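Long-range contacts in voltage-sensor containing phosphatase (Ciona intestinalis, PDB 3V0H), which probably dephosphorylates phosphoinositides of the membrane under the control of a voltage sensor, using a PTEN-like phosphatase domain joined to a C2 domain: residues Asn14-Arg19 with Arg161-Val166; Met37-Ser42 with Ala123-Gly128; Asp94-Thr99 with Pro289-Phe294; Asp109-Met114 with Ser138-Glu143. The protein carries 1 engineered substitution. All blocks are in the same frame, centred on the assembly; numbering follows the deposited sequence.

In the fold
Close to the N terminus, 14-19 reaches across to 161-166, just beyond helix 150-161, and interaction 1 thereby closes a loop in which interactions 2 and 4 both nest. Interaction 2 sets the end of strand 34-37 against strand 121-125 and the phosphate-binding loop after it; G128 there also meets R161 and K15 of interaction 1. Interaction 4 crosses interaction 2 and joins helices 100-115 and 131-143. Interaction 3 closes the longest loop: it crosses interactions 1 and 2, encloses interaction 4, and ties the phosphatase domain to the C2 domain.

Interaction 1: residues Asn14-Arg19 with Arg161-Val166; sequences NKRRYR and RTDFEV
The backbones of 14-19 and 161-166 meet in a single bridge between K15 and T162, where D163 N donates to N14 O (2.8 Å) and R16 N to R161 O (2.9 Å). Two arginines flank this junction. R16 leaves the backbone extended and then bends at chi3 (-53°), which lays its guanidinium against the turn: CA of D163 lies over one face, and NH2 comes to 3.0 Å from T162 O. Its NE is held by the carbonyl of R160. The D163 carboxylate probably attracts R16 by charge alone, since OD2 is 4.1 Å from R16 NH1 but stands well off the guanidinium plane. Instead D163 OD2 accepts from E165 N at 3.2 Å, forming an Asx turn, while OD1 takes a water that also receives R17 N. R161, bent at chi2 (76°), curls back toward 14-19, and CD of K15 packs over a face of its guanidinium, 3.5 Å from R161 NH2. D26, T28 and the carbonyls of G128 and G129 hold the polar end of R161; Q171 and G128 O take K15 NZ. Through these carbonyls the junction meets the phosphate-binding loop (P-loop) of a tensin-type phosphatase, so that the N-terminal segment is tied to that loop beside the ligand site.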
# COMPACT_ATOMS: atom_id res chain seq x y z
N ASN A 14 3.79 -1.16 -20.79
CA ASN A 14 3.94 0.23 -21.23
C ASN A 14 4.53 1.14 -20.13
O ASN A 14 4.27 2.35 -20.10
CB ASN A 14 2.59 0.79 -21.72
CG ASN A 14 1.55 0.89 -20.62
OD1 ASN A 14 0.86 1.90 -20.50
ND2 ASN A 14 1.42 -0.16 -19.82
N LYS A 15 5.31 0.55 -19.24
CA LYS A 15 6.07 1.32 -18.26
C LYS A 15 7.15 2.10 -19.01
O LYS A 15 7.72 1.58 -19.98
CB LYS A 15 6.71 0.39 -17.23
CG LYS A 15 5.72 -0.36 -16.35
CD LYS A 15 6.46 -1.25 -15.36
CE LYS A 15 5.56 -2.33 -14.79
NZ LYS A 15 4.64 -1.80 -13.74
N ARG A 16 7.41 3.33 -18.59
CA ARG A 16 8.39 4.19 -19.26
C ARG A 16 9.82 3.66 -19.09
O ARG A 16 10.35 3.63 -17.97
CB ARG A 16 8.30 5.64 -18.78
CG ARG A 16 9.15 6.62 -19.60
CD ARG A 16 8.96 8.07 -19.12
NE ARG A 16 7.55 8.47 -19.10
CZ ARG A 16 6.87 8.91 -20.15
NH1 ARG A 16 7.45 9.04 -21.34
NH2 ARG A 16 5.59 9.24 -20.01
N ARG A 17 10.42 3.25 -20.20
CA ARG A 17 11.73 2.61 -20.17
C ARG A 17 12.85 3.62 -20.43
O ARG A 17 12.60 4.71 -20.95
CB ARG A 17 11.79 1.47 -21.19
CG ARG A 17 10.78 0.35 -20.95
CD ARG A 17 10.97 -0.83 -21.91
NE ARG A 17 12.29 -1.45 -21.74
CZ ARG A 17 12.56 -2.43 -20.89
NH1 ARG A 17 11.61 -2.94 -20.11
NH2 ARG A 17 13.79 -2.91 -20.81
N TYR A 18 14.06 3.25 -20.05
CA TYR A 18 15.24 4.04 -20.35
C TYR A 18 15.99 3.32 -21.47
O TYR A 18 16.47 2.20 -21.28
CB TYR A 18 16.14 4.16 -19.10
CG TYR A 18 17.35 5.06 -19.29
CD1 TYR A 18 17.31 6.40 -18.93
CD2 TYR A 18 18.53 4.55 -19.83
CE1 TYR A 18 18.42 7.23 -19.10
CE2 TYR A 18 19.65 5.37 -20.02
CZ TYR A 18 19.58 6.70 -19.65
OH TYR A 18 20.68 7.51 -19.82
N ARG A 19 16.05 3.96 -22.63
CA ARG A 19 16.75 3.38 -23.79
C ARG A 19 17.73 4.37 -24.41
O ARG A 19 17.56 4.79 -25.56
CB ARG A 19 15.77 2.86 -24.85
CG ARG A 19 14.59 2.04 -24.33
CD ARG A 19 13.28 2.83 -24.40
NE ARG A 19 12.55 2.57 -25.65
CZ ARG A 19 12.67 3.29 -26.77
NH1 ARG A 19 11.96 2.97 -27.84
NH2 ARG A 19 13.49 4.34 -26.82
N ARG A 161 5.59 7.16 -14.69
CA ARG A 161 5.83 5.73 -14.81
C ARG A 161 5.10 5.09 -15.99
O ARG A 161 5.55 4.08 -16.53
CB ARG A 161 5.51 5.03 -13.48
CG ARG A 161 6.03 3.62 -13.37
CD ARG A 161 7.53 3.56 -13.09
NE ARG A 161 7.93 2.18 -12.84
CZ ARG A 161 8.70 1.44 -13.63
NH1 ARG A 161 9.23 1.93 -14.75
NH2 ARG A 161 8.96 0.18 -13.29
N THR A 162 3.98 5.69 -16.41
CA THR A 162 3.22 5.21 -17.57
C THR A 162 3.70 5.91 -18.85
O THR A 162 3.79 7.14 -18.90
CB THR A 162 1.70 5.45 -17.41
OG1 THR A 162 1.26 5.06 -16.09
CG2 THR A 162 0.90 4.67 -18.45
N ASP A 163 4.01 5.12 -19.88
CA ASP A 163 4.24 5.66 -21.22
C ASP A 163 2.97 5.44 -22.04
O ASP A 163 2.75 4.36 -22.59
CB ASP A 163 5.45 5.01 -21.90
CG ASP A 163 5.92 5.77 -23.15
OD1 ASP A 163 7.08 5.55 -23.57
OD2 ASP A 163 5.14 6.58 -23.71
N PHE A 164 2.14 6.48 -22.13
CA PHE A 164 0.87 6.39 -22.86
C PHE A 164 1.01 6.29 -24.38
O PHE A 164 0.05 5.90 -25.07
CB PHE A 164 -0.08 7.53 -22.44
CG PHE A 164 -0.68 7.34 -21.08
CD1 PHE A 164 -1.67 6.37 -20.87
CD2 PHE A 164 -0.27 8.12 -20.00
CE1 PHE A 164 -2.23 6.19 -19.61
CE2 PHE A 164 -0.84 7.95 -18.74
CZ PHE A 164 -1.82 6.98 -18.54
N GLU A 165 2.19 6.63 -24.89
CA GLU A 165 2.46 6.48 -26.32
C GLU A 165 2.69 5.02 -26.70
O GLU A 165 2.62 4.66 -27.88
CB GLU A 165 3.64 7.35 -26.76
CG GLU A 165 3.20 8.64 -27.46
CD GLU A 165 2.66 8.39 -28.86
OE1 GLU A 165 1.42 8.37 -29.03
OE2 GLU A 165 3.48 8.20 -29.79
N VAL A 166 2.94 4.17 -25.70
CA VAL A 166 3.10 2.74 -25.91
C VAL A 166 1.78 2.01 -25.69
O VAL A 166 1.41 1.14 -26.48
CB VAL A 166 4.21 2.13 -25.01
CG1 VAL A 166 4.40 0.65 -25.32
CG2 VAL A 166 5.52 2.87 -25.18
O HOH W 1 2.85 9.08 -21.51
O HOH W 2 8.90 3.45 -22.79

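Interaction 2: residues Met37-Ser42 with Ala123-Gly128; sequences MSFPSS and AIHSKG. Engineered in segment 123-128: S126 (natural residue Cys). With I3P (D-myo-inositol-1,4,5-triphosphate), chain C; I3P (D-myo-inositol-1,4,5-triphosphate), chain D.
M37 and H125 lie beside each other on one face of the sheet, each with CG between its own backbone N and carbonyl carbon. In M37 this torsion (chi1 67°) brings CG to 3.5 Å from H125 CB; in H125 (chi1 84°) it turns the imidazole toward F39 and P40. The CD of P40 sits over one face of that imidazole, 3.5 Å from its centroid, a CH-pi contact. The ring edge meanwhile points at the F39 face in an offset edge-to-face pair, planes at 85°. Rotation of the imidazole is fixed at both nitrogens: H125 ND1 donates to a lone pair of S126 O (3.1 Å) in the plane of both groups, and NE2 bonds to Y78. Backbone bonds M37 N to I124 O and F39 N to K127 O fasten the two segments. S126 is engineered at the cysteine position of the HCX5R P-loop; the amides of K127 and G128 both donate to O13 of one inositol trisphosphate. K127 NZ reaches a second such ligand, donating to its O53 and O42. Strand 34-37 here runs parallel to strand 121-125, with strand 67-73 on the other flank; helix 52-62 packs on M37, P40 and A123, and helix 131-143 on I124.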
# COMPACT_ATOMS: atom_id res chain seq x y z
N MET A 37 12.02 2.07 -10.54
CA MET A 37 12.37 0.93 -11.40
C MET A 37 11.83 -0.38 -10.83
O MET A 37 11.38 -0.43 -9.70
CB MET A 37 13.88 0.86 -11.60
CG MET A 37 14.68 0.54 -10.35
SD MET A 37 16.44 0.70 -10.63
CE MET A 37 17.06 0.17 -9.02
N SER A 38 11.88 -1.43 -11.65
CA SER A 38 11.51 -2.77 -11.20
C SER A 38 12.73 -3.47 -10.57
O SER A 38 13.80 -2.87 -10.45
CB SER A 38 10.95 -3.59 -12.37
OG SER A 38 11.80 -3.52 -13.49
N PHE A 39 12.55 -4.73 -10.19
CA PHE A 39 13.56 -5.49 -9.45
C PHE A 39 14.83 -5.75 -10.28
O PHE A 39 14.73 -6.13 -11.45
CB PHE A 39 12.94 -6.81 -9.00
CG PHE A 39 13.66 -7.45 -7.85
CD1 PHE A 39 13.34 -7.10 -6.54
CD2 PHE A 39 14.65 -8.40 -8.07
CE1 PHE A 39 14.00 -7.69 -5.47
CE2 PHE A 39 15.31 -9.00 -7.00
CZ PHE A 39 14.98 -8.65 -5.70
N PRO A 40 16.02 -5.55 -9.67
CA PRO A 40 17.27 -5.94 -10.32
C PRO A 40 17.48 -7.45 -10.22
O PRO A 40 17.85 -7.98 -9.16
CB PRO A 40 18.34 -5.15 -9.55
CG PRO A 40 17.73 -4.90 -8.20
CD PRO A 40 16.24 -4.91 -8.36
N SER A 41 17.22 -8.14 -11.33
CA SER A 41 17.09 -9.59 -11.33
C SER A 41 18.38 -10.32 -11.71
O SER A 41 19.24 -9.76 -12.39
CB SER A 41 15.95 -9.99 -12.27
OG SER A 41 14.79 -9.23 -11.97
N SER A 42 18.48 -11.57 -11.28
CA SER A 42 19.63 -12.41 -11.63
C SER A 42 19.20 -13.67 -12.40
O SER A 42 18.06 -14.13 -12.26
CB SER A 42 20.47 -12.77 -10.40
OG SER A 42 19.67 -12.91 -9.24
N ALA A 123 17.09 5.85 -6.05
CA ALA A 123 16.39 4.94 -6.94
C ALA A 123 15.55 3.97 -6.12
O ALA A 123 16.09 3.14 -5.38
CB ALA A 123 17.36 4.20 -7.83
N ILE A 124 14.24 4.09 -6.26
CA ILE A 124 13.30 3.32 -5.46
C ILE A 124 12.78 2.18 -6.32
O ILE A 124 12.30 2.41 -7.43
CB ILE A 124 12.15 4.21 -4.94
CG1 ILE A 124 12.73 5.28 -3.99
CG2 ILE A 124 11.06 3.38 -4.25
CD1 ILE A 124 11.80 6.45 -3.71
N HIS A 125 12.91 0.95 -5.83
CA HIS A 125 12.42 -0.18 -6.60
C HIS A 125 11.64 -1.18 -5.76
O HIS A 125 11.74 -1.22 -4.55
CB HIS A 125 13.56 -0.88 -7.36
CG HIS A 125 14.32 -1.88 -6.54
ND1 HIS A 125 13.86 -3.15 -6.30
CD2 HIS A 125 15.53 -1.79 -5.93
CE1 HIS A 125 14.74 -3.81 -5.56
NE2 HIS A 125 15.76 -3.01 -5.33
N SER A 126 10.87 -2.01 -6.45
CA SER A 126 10.15 -3.07 -5.80
C SER A 126 10.19 -4.24 -6.76
O SER A 126 11.23 -4.51 -7.35
CB SER A 126 8.73 -2.61 -5.49
OG SER A 126 8.23 -1.89 -6.61
N LYS A 127 9.08 -4.96 -6.91
CA LYS A 127 9.04 -6.03 -7.91
C LYS A 127 8.76 -5.41 -9.27
O LYS A 127 9.53 -5.60 -10.21
CB LYS A 127 7.98 -7.07 -7.57
CG LYS A 127 7.92 -8.24 -8.54
CD LYS A 127 6.74 -9.12 -8.21
CE LYS A 127 6.57 -10.20 -9.27
NZ LYS A 127 5.55 -11.20 -8.84
N GLY A 128 7.66 -4.66 -9.37
CA GLY A 128 7.24 -4.07 -10.64
C GLY A 128 7.44 -2.57 -10.77
O GLY A 128 7.13 -1.98 -11.80
C1 I3P C . 3.31 -4.52 -7.99
C2 I3P C . 3.80 -5.80 -8.67
C3 I3P C . 2.66 -6.82 -8.77
C4 I3P C . 1.45 -6.22 -9.50
C5 I3P C . 0.96 -4.97 -8.77
C6 I3P C . 2.08 -3.94 -8.67
O1 I3P C . 4.32 -3.53 -8.02
O2 I3P C . 4.33 -5.51 -9.96
O3 I3P C . 3.11 -8.02 -9.42
O4 I3P C . 0.40 -7.17 -9.52
O5 I3P C . -0.20 -4.44 -9.43
O6 I3P C . 1.66 -2.81 -7.90
P1 I3P C . 5.26 -3.28 -6.73
O11 I3P C . 5.92 -1.95 -7.05
O12 I3P C . 4.34 -3.21 -5.55
O13 I3P C . 6.19 -4.46 -6.76
P4 I3P C . 0.09 -8.03 -10.86
O41 I3P C . -0.91 -9.01 -10.29
O42 I3P C . 1.43 -8.60 -11.25
O43 I3P C . -0.44 -7.03 -11.84
P5 I3P C . -1.33 -3.67 -8.58
O51 I3P C . -2.58 -3.82 -9.40
O52 I3P C . -1.37 -4.34 -7.23
O53 I3P C . -0.82 -2.25 -8.47
C1 I3P D . 11.38 -15.59 -9.73
C2 I3P D . 11.13 -16.12 -8.33
C3 I3P D . 10.14 -15.23 -7.58
C4 I3P D . 8.82 -15.02 -8.33
C5 I3P D . 8.94 -14.79 -9.85
C6 I3P D . 10.10 -15.50 -10.56
O1 I3P D . 12.32 -16.43 -10.41
O2 I3P D . 10.64 -17.47 -8.38
O3 I3P D . 9.87 -15.79 -6.30
O4 I3P D . 8.16 -13.88 -7.77
O5 I3P D . 7.73 -15.24 -10.46
O6 I3P D . 10.39 -14.79 -11.77
P1 I3P D . 13.89 -16.44 -10.06
O11 I3P D . 14.55 -16.62 -11.41
O12 I3P D . 14.18 -15.11 -9.41
O13 I3P D . 14.04 -17.63 -9.14
P4 I3P D . 6.95 -14.01 -6.72
O41 I3P D . 5.96 -14.94 -7.40
O42 I3P D . 6.46 -12.59 -6.57
O43 I3P D . 7.58 -14.58 -5.48
P5 I3P D . 6.71 -14.24 -11.22
O51 I3P D . 5.89 -15.15 -12.09
O52 I3P D . 7.60 -13.28 -11.98
O53 I3P D . 5.94 -13.60 -10.09

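Interaction 3: residues Asp94-Thr99 with Pro289-Phe294; sequences DHNVPT and PFYFWF. With I3P (D-myo-inositol-1,4,5-triphosphate), chain C.
W293 and N96 are joined by a hydrogen bond in which the indole NE1 donates to an in-plane lone pair of N96 OD1 at 2.7 Å; the oxygen also lies in the indole plane, and the amide and indole planes are 77° apart. Beside it the V97 side chain slides past the tryptophan. Its chi1 (-69°) sets CG2 between the backbone N and the carbonyl carbon, over the five-membered ring of W293 and 3.5 Å from the centroid. Farther along the strand, Y291 OH donates to H95 O (2.8 Å), approaching with a 26° tilt from the carbonyl plane. Y291 and W293 alternate with F290, F292 and F294, so one face of strand 290-295 meets the phosphatase domain while the phenylalanines turn into the C2 beta sandwich; this is the phosphatase-C2 interface of the PTEN family. N96 is steadied in turn by its ND2, which donates to D94 O (3.0 Å) and also to D286. Helix 176-191 supplies the next layer, Q178 and Y181 packing on V97 and S177 bonding the backbone of W293. On the active-site side, H95 stacks on Y285, and its ND1 donates to O52 of inositol trisphosphate at 3.1 Å, with D94 OD2 over the centre of its ring.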
# COMPACT_ATOMS: atom_id res chain seq x y z
N ASP A 94 3.99 -7.34 -1.17
CA ASP A 94 3.30 -7.06 -2.43
C ASP A 94 1.82 -6.79 -2.15
O ASP A 94 1.21 -7.50 -1.36
CB ASP A 94 3.46 -8.29 -3.33
CG ASP A 94 3.19 -7.99 -4.80
OD1 ASP A 94 3.35 -8.93 -5.62
OD2 ASP A 94 2.83 -6.85 -5.14
N HIS A 95 1.27 -5.76 -2.80
CA HIS A 95 -0.15 -5.33 -2.63
C HIS A 95 -0.48 -4.77 -1.25
O HIS A 95 -1.66 -4.63 -0.90
CB HIS A 95 -1.15 -6.45 -2.96
CG HIS A 95 -0.78 -7.27 -4.16
ND1 HIS A 95 -0.75 -6.75 -5.44
CD2 HIS A 95 -0.47 -8.58 -4.27
CE1 HIS A 95 -0.40 -7.71 -6.28
NE2 HIS A 95 -0.23 -8.83 -5.60
N ASN A 96 0.54 -4.48 -0.45
CA ASN A 96 0.32 -3.94 0.89
C ASN A 96 1.07 -2.62 1.11
O ASN A 96 1.52 -1.99 0.15
CB ASN A 96 0.66 -5.00 1.95
CG ASN A 96 -0.40 -6.10 2.03
OD1 ASN A 96 -1.36 -6.00 2.78
ND2 ASN A 96 -0.24 -7.14 1.21
N VAL A 97 1.20 -2.20 2.37
CA VAL A 97 1.78 -0.90 2.69
C VAL A 97 2.89 -1.02 3.73
O VAL A 97 2.92 -1.97 4.50
CB VAL A 97 0.72 0.13 3.18
CG1 VAL A 97 -0.23 0.53 2.06
CG2 VAL A 97 -0.06 -0.40 4.41
N PRO A 98 3.80 -0.03 3.76
CA PRO A 98 4.74 0.04 4.87
C PRO A 98 4.01 0.48 6.13
O PRO A 98 2.97 1.14 6.05
CB PRO A 98 5.69 1.15 4.44
CG PRO A 98 4.85 2.08 3.65
CD PRO A 98 3.93 1.14 2.86
N THR A 99 4.57 0.16 7.30
CA THR A 99 4.09 0.81 8.52
C THR A 99 4.46 2.29 8.41
O THR A 99 5.43 2.64 7.73
CB THR A 99 4.72 0.22 9.80
OG1 THR A 99 6.13 0.50 9.82
CG2 THR A 99 4.49 -1.30 9.85
N PRO A 289 -11.36 -12.09 -0.27
CA PRO A 289 -12.29 -11.21 -0.97
C PRO A 289 -11.97 -9.72 -0.84
O PRO A 289 -11.88 -9.03 -1.85
CB PRO A 289 -13.62 -11.54 -0.32
CG PRO A 289 -13.51 -12.97 0.01
CD PRO A 289 -12.09 -13.12 0.51
N PHE A 290 -11.80 -9.23 0.39
CA PHE A 290 -11.45 -7.82 0.61
C PHE A 290 -10.71 -7.60 1.91
O PHE A 290 -10.82 -8.39 2.85
CB PHE A 290 -12.66 -6.86 0.46
CG PHE A 290 -13.87 -7.22 1.30
CD1 PHE A 290 -14.13 -6.55 2.50
CD2 PHE A 290 -14.76 -8.20 0.88
CE1 PHE A 290 -15.26 -6.87 3.27
CE2 PHE A 290 -15.89 -8.54 1.65
CZ PHE A 290 -16.13 -7.86 2.85
N TYR A 291 -9.91 -6.54 1.95
CA TYR A 291 -9.13 -6.19 3.13
C TYR A 291 -8.82 -4.72 3.10
O TYR A 291 -9.01 -4.07 2.09
CB TYR A 291 -7.83 -7.00 3.20
CG TYR A 291 -6.84 -6.73 2.07
CD1 TYR A 291 -5.69 -5.96 2.29
CD2 TYR A 291 -7.04 -7.25 0.78
CE1 TYR A 291 -4.77 -5.72 1.25
CE2 TYR A 291 -6.14 -7.01 -0.25
CZ TYR A 291 -5.00 -6.25 -0.00
OH TYR A 291 -4.12 -6.02 -1.03
N PHE A 292 -8.30 -4.19 4.21
CA PHE A 292 -7.79 -2.83 4.23
C PHE A 292 -6.83 -2.61 5.37
O PHE A 292 -6.88 -3.32 6.37
CB PHE A 292 -8.93 -1.79 4.27
CG PHE A 292 -9.88 -1.94 5.43
CD1 PHE A 292 -9.64 -1.29 6.64
CD2 PHE A 292 -11.04 -2.70 5.30
CE1 PHE A 292 -10.54 -1.41 7.72
CE2 PHE A 292 -11.95 -2.83 6.37
CZ PHE A 292 -11.69 -2.19 7.58
N TRP A 293 -5.95 -1.63 5.20
CA TRP A 293 -5.12 -1.10 6.27
C TRP A 293 -5.63 0.23 6.81
O TRP A 293 -6.16 1.05 6.05
CB TRP A 293 -3.71 -0.86 5.73
CG TRP A 293 -2.94 -2.09 5.41
CD1 TRP A 293 -3.01 -2.83 4.26
CD2 TRP A 293 -1.90 -2.68 6.21
NE1 TRP A 293 -2.09 -3.86 4.32
CE2 TRP A 293 -1.40 -3.78 5.50
CE3 TRP A 293 -1.36 -2.37 7.47
CZ2 TRP A 293 -0.39 -4.61 6.01
CZ3 TRP A 293 -0.35 -3.19 7.98
CH2 TRP A 293 0.13 -4.29 7.24
N PHE A 294 -5.45 0.45 8.11
CA PHE A 294 -5.60 1.78 8.71
C PHE A 294 -4.60 1.96 9.86
O PHE A 294 -4.02 0.99 10.35
CB PHE A 294 -7.04 2.03 9.18
CG PHE A 294 -7.43 1.27 10.41
CD1 PHE A 294 -7.41 1.89 11.67
CD2 PHE A 294 -7.82 -0.06 10.33
CE1 PHE A 294 -7.77 1.18 12.82
CE2 PHE A 294 -8.18 -0.78 11.47
CZ PHE A 294 -8.16 -0.16 12.72
C1 I3P C . 3.31 -4.52 -7.99
C2 I3P C . 3.80 -5.80 -8.67
C3 I3P C . 2.66 -6.82 -8.77
C4 I3P C . 1.45 -6.22 -9.50
C5 I3P C . 0.96 -4.97 -8.77
C6 I3P C . 2.08 -3.94 -8.67
O1 I3P C . 4.32 -3.53 -8.02
O2 I3P C . 4.33 -5.51 -9.96
O3 I3P C . 3.11 -8.02 -9.42
O4 I3P C . 0.40 -7.17 -9.52
O5 I3P C . -0.20 -4.44 -9.43
O6 I3P C . 1.66 -2.81 -7.90
P1 I3P C . 5.26 -3.28 -6.73
O11 I3P C . 5.92 -1.95 -7.05
O12 I3P C . 4.34 -3.21 -5.55
O13 I3P C . 6.19 -4.46 -6.76
P4 I3P C . 0.09 -8.03 -10.86
O41 I3P C . -0.91 -9.01 -10.29
O42 I3P C . 1.43 -8.60 -11.25
O43 I3P C . -0.44 -7.03 -11.84
P5 I3P C . -1.33 -3.67 -8.58
O51 I3P C . -2.58 -3.82 -9.40
O52 I3P C . -1.37 -4.34 -7.23
O53 I3P C . -0.82 -2.25 -8.47

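Interaction 4: residues Asp109-Met114 with Ser138-Glu143; sequences DAKVWM and SSWLLE
W140 projects from helix 131-143 against A110, K111 and M114, and the benzo part of its indole does nearly all the touching. With chi1 near 170° the indole swings across the gap to the other helix. A110 CB meets W140 CZ3 at 3.6 Å, M114 CG lies 3.7 Å from W140 CZ2, and K111 CE reaches W140 CH2 at 3.5 Å, each approaching obliquely. These three residues recur at spacings of one and three along helix 100-115, so the ring is met by successive turns of that helix. Small A110 lets the ring come close to the helix backbone. K111 bends twice, at chi2 and chi3, and its methylene chain passes between W140 and E143. K111 NZ ends 3.4 Å from E143 OE1, a weak hydrogen bond within a salt bridge; OE2 of the same carboxylate is paired with K189 of helix 176-191, so E143 probably shares its charge between two lysines. The segment axes cross at -57° and approach to 11.5 Å, a wide separation spanned largely by the indole. I122 of strand 121-125 lies against both W140 and M114, so the contact joins two helices to the central sheet, in the layered alpha/beta fold of the dual-specificity, PTEN-like phosphatases.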
# COMPACT_ATOMS: atom_id res chain seq x y z
N ASP A 109 15.99 8.71 6.06
CA ASP A 109 17.19 8.16 5.41
C ASP A 109 17.44 8.83 4.05
O ASP A 109 18.58 9.17 3.71
CB ASP A 109 17.09 6.64 5.29
CG ASP A 109 18.30 6.02 4.59
OD1 ASP A 109 18.32 6.00 3.35
OD2 ASP A 109 19.24 5.57 5.29
N ALA A 110 16.36 9.02 3.28
CA ALA A 110 16.46 9.71 1.99
C ALA A 110 16.85 11.17 2.18
O ALA A 110 17.66 11.70 1.43
CB ALA A 110 15.14 9.58 1.21
N LYS A 111 16.28 11.82 3.21
CA LYS A 111 16.66 13.20 3.55
C LYS A 111 18.15 13.33 3.88
O LYS A 111 18.83 14.23 3.37
CB LYS A 111 15.84 13.71 4.74
CG LYS A 111 14.40 14.12 4.42
CD LYS A 111 14.26 15.63 4.21
CE LYS A 111 14.20 16.00 2.73
NZ LYS A 111 13.72 17.39 2.46
N VAL A 112 18.65 12.45 4.74
CA VAL A 112 20.07 12.44 5.12
C VAL A 112 20.94 12.35 3.86
O VAL A 112 21.88 13.13 3.69
CB VAL A 112 20.41 11.30 6.11
CG1 VAL A 112 21.93 11.13 6.27
CG2 VAL A 112 19.77 11.58 7.48
N TRP A 113 20.59 11.42 2.98
CA TRP A 113 21.31 11.21 1.74
C TRP A 113 21.18 12.38 0.75
O TRP A 113 22.17 12.78 0.15
CB TRP A 113 20.85 9.90 1.10
CG TRP A 113 21.42 9.68 -0.27
CD1 TRP A 113 20.76 9.76 -1.44
CD2 TRP A 113 22.78 9.35 -0.59
NE1 TRP A 113 21.62 9.51 -2.49
CE2 TRP A 113 22.86 9.26 -1.99
CE3 TRP A 113 23.94 9.14 0.18
CZ2 TRP A 113 24.06 8.95 -2.65
CZ3 TRP A 113 25.13 8.83 -0.48
CH2 TRP A 113 25.18 8.74 -1.89
N MET A 114 19.97 12.91 0.58
CA MET A 114 19.74 13.96 -0.42
C MET A 114 20.21 15.33 0.06
O MET A 114 20.60 16.16 -0.76
CB MET A 114 18.27 14.01 -0.86
CG MET A 114 17.80 12.75 -1.60
SD MET A 114 18.56 12.53 -3.22
CE MET A 114 17.20 12.96 -4.30
N SER A 138 5.81 8.86 -4.16
CA SER A 138 4.81 9.91 -3.97
C SER A 138 4.98 10.58 -2.60
O SER A 138 4.84 11.79 -2.47
CB SER A 138 3.39 9.37 -4.15
OG SER A 138 3.24 8.82 -5.46
N SER A 139 5.31 9.77 -1.59
CA SER A 139 5.58 10.29 -0.25
C SER A 139 6.83 11.19 -0.25
O SER A 139 6.82 12.27 0.33
CB SER A 139 5.74 9.14 0.75
OG SER A 139 4.48 8.50 0.97
N TRP A 140 7.88 10.73 -0.92
CA TRP A 140 9.11 11.52 -1.02
C TRP A 140 8.87 12.87 -1.72
O TRP A 140 9.41 13.90 -1.30
CB TRP A 140 10.24 10.74 -1.73
CG TRP A 140 11.39 11.64 -2.04
CD1 TRP A 140 11.73 12.16 -3.26
CD2 TRP A 140 12.30 12.21 -1.09
NE1 TRP A 140 12.82 12.99 -3.13
CE2 TRP A 140 13.19 13.04 -1.81
CE3 TRP A 140 12.46 12.09 0.30
CZ2 TRP A 140 14.23 13.76 -1.19
CZ3 TRP A 140 13.50 12.80 0.92
CH2 TRP A 140 14.36 13.62 0.17
N LEU A 141 8.09 12.85 -2.80
CA LEU A 141 7.76 14.09 -3.52
C LEU A 141 7.00 15.08 -2.64
O LEU A 141 7.20 16.30 -2.76
CB LEU A 141 6.97 13.77 -4.80
CG LEU A 141 7.73 12.99 -5.88
CD1 LEU A 141 6.77 12.51 -6.97
CD2 LEU A 141 8.85 13.80 -6.47
N LEU A 142 6.13 14.56 -1.77
CA LEU A 142 5.46 15.40 -0.78
C LEU A 142 6.47 15.98 0.21
O LEU A 142 6.44 17.18 0.50
CB LEU A 142 4.38 14.63 -0.02
CG LEU A 142 3.07 14.33 -0.76
CD1 LEU A 142 2.24 13.34 0.06
CD2 LEU A 142 2.29 15.61 -1.03
N GLU A 143 7.36 15.14 0.73
CA GLU A 143 8.40 15.58 1.66
C GLU A 143 9.26 16.67 1.03
O GLU A 143 9.63 17.64 1.70
CB GLU A 143 9.28 14.41 2.09
CG GLU A 143 10.56 14.80 2.85
CD GLU A 143 10.29 15.64 4.10
OE1 GLU A 143 11.13 16.50 4.43
OE2 GLU A 143 9.24 15.45 4.74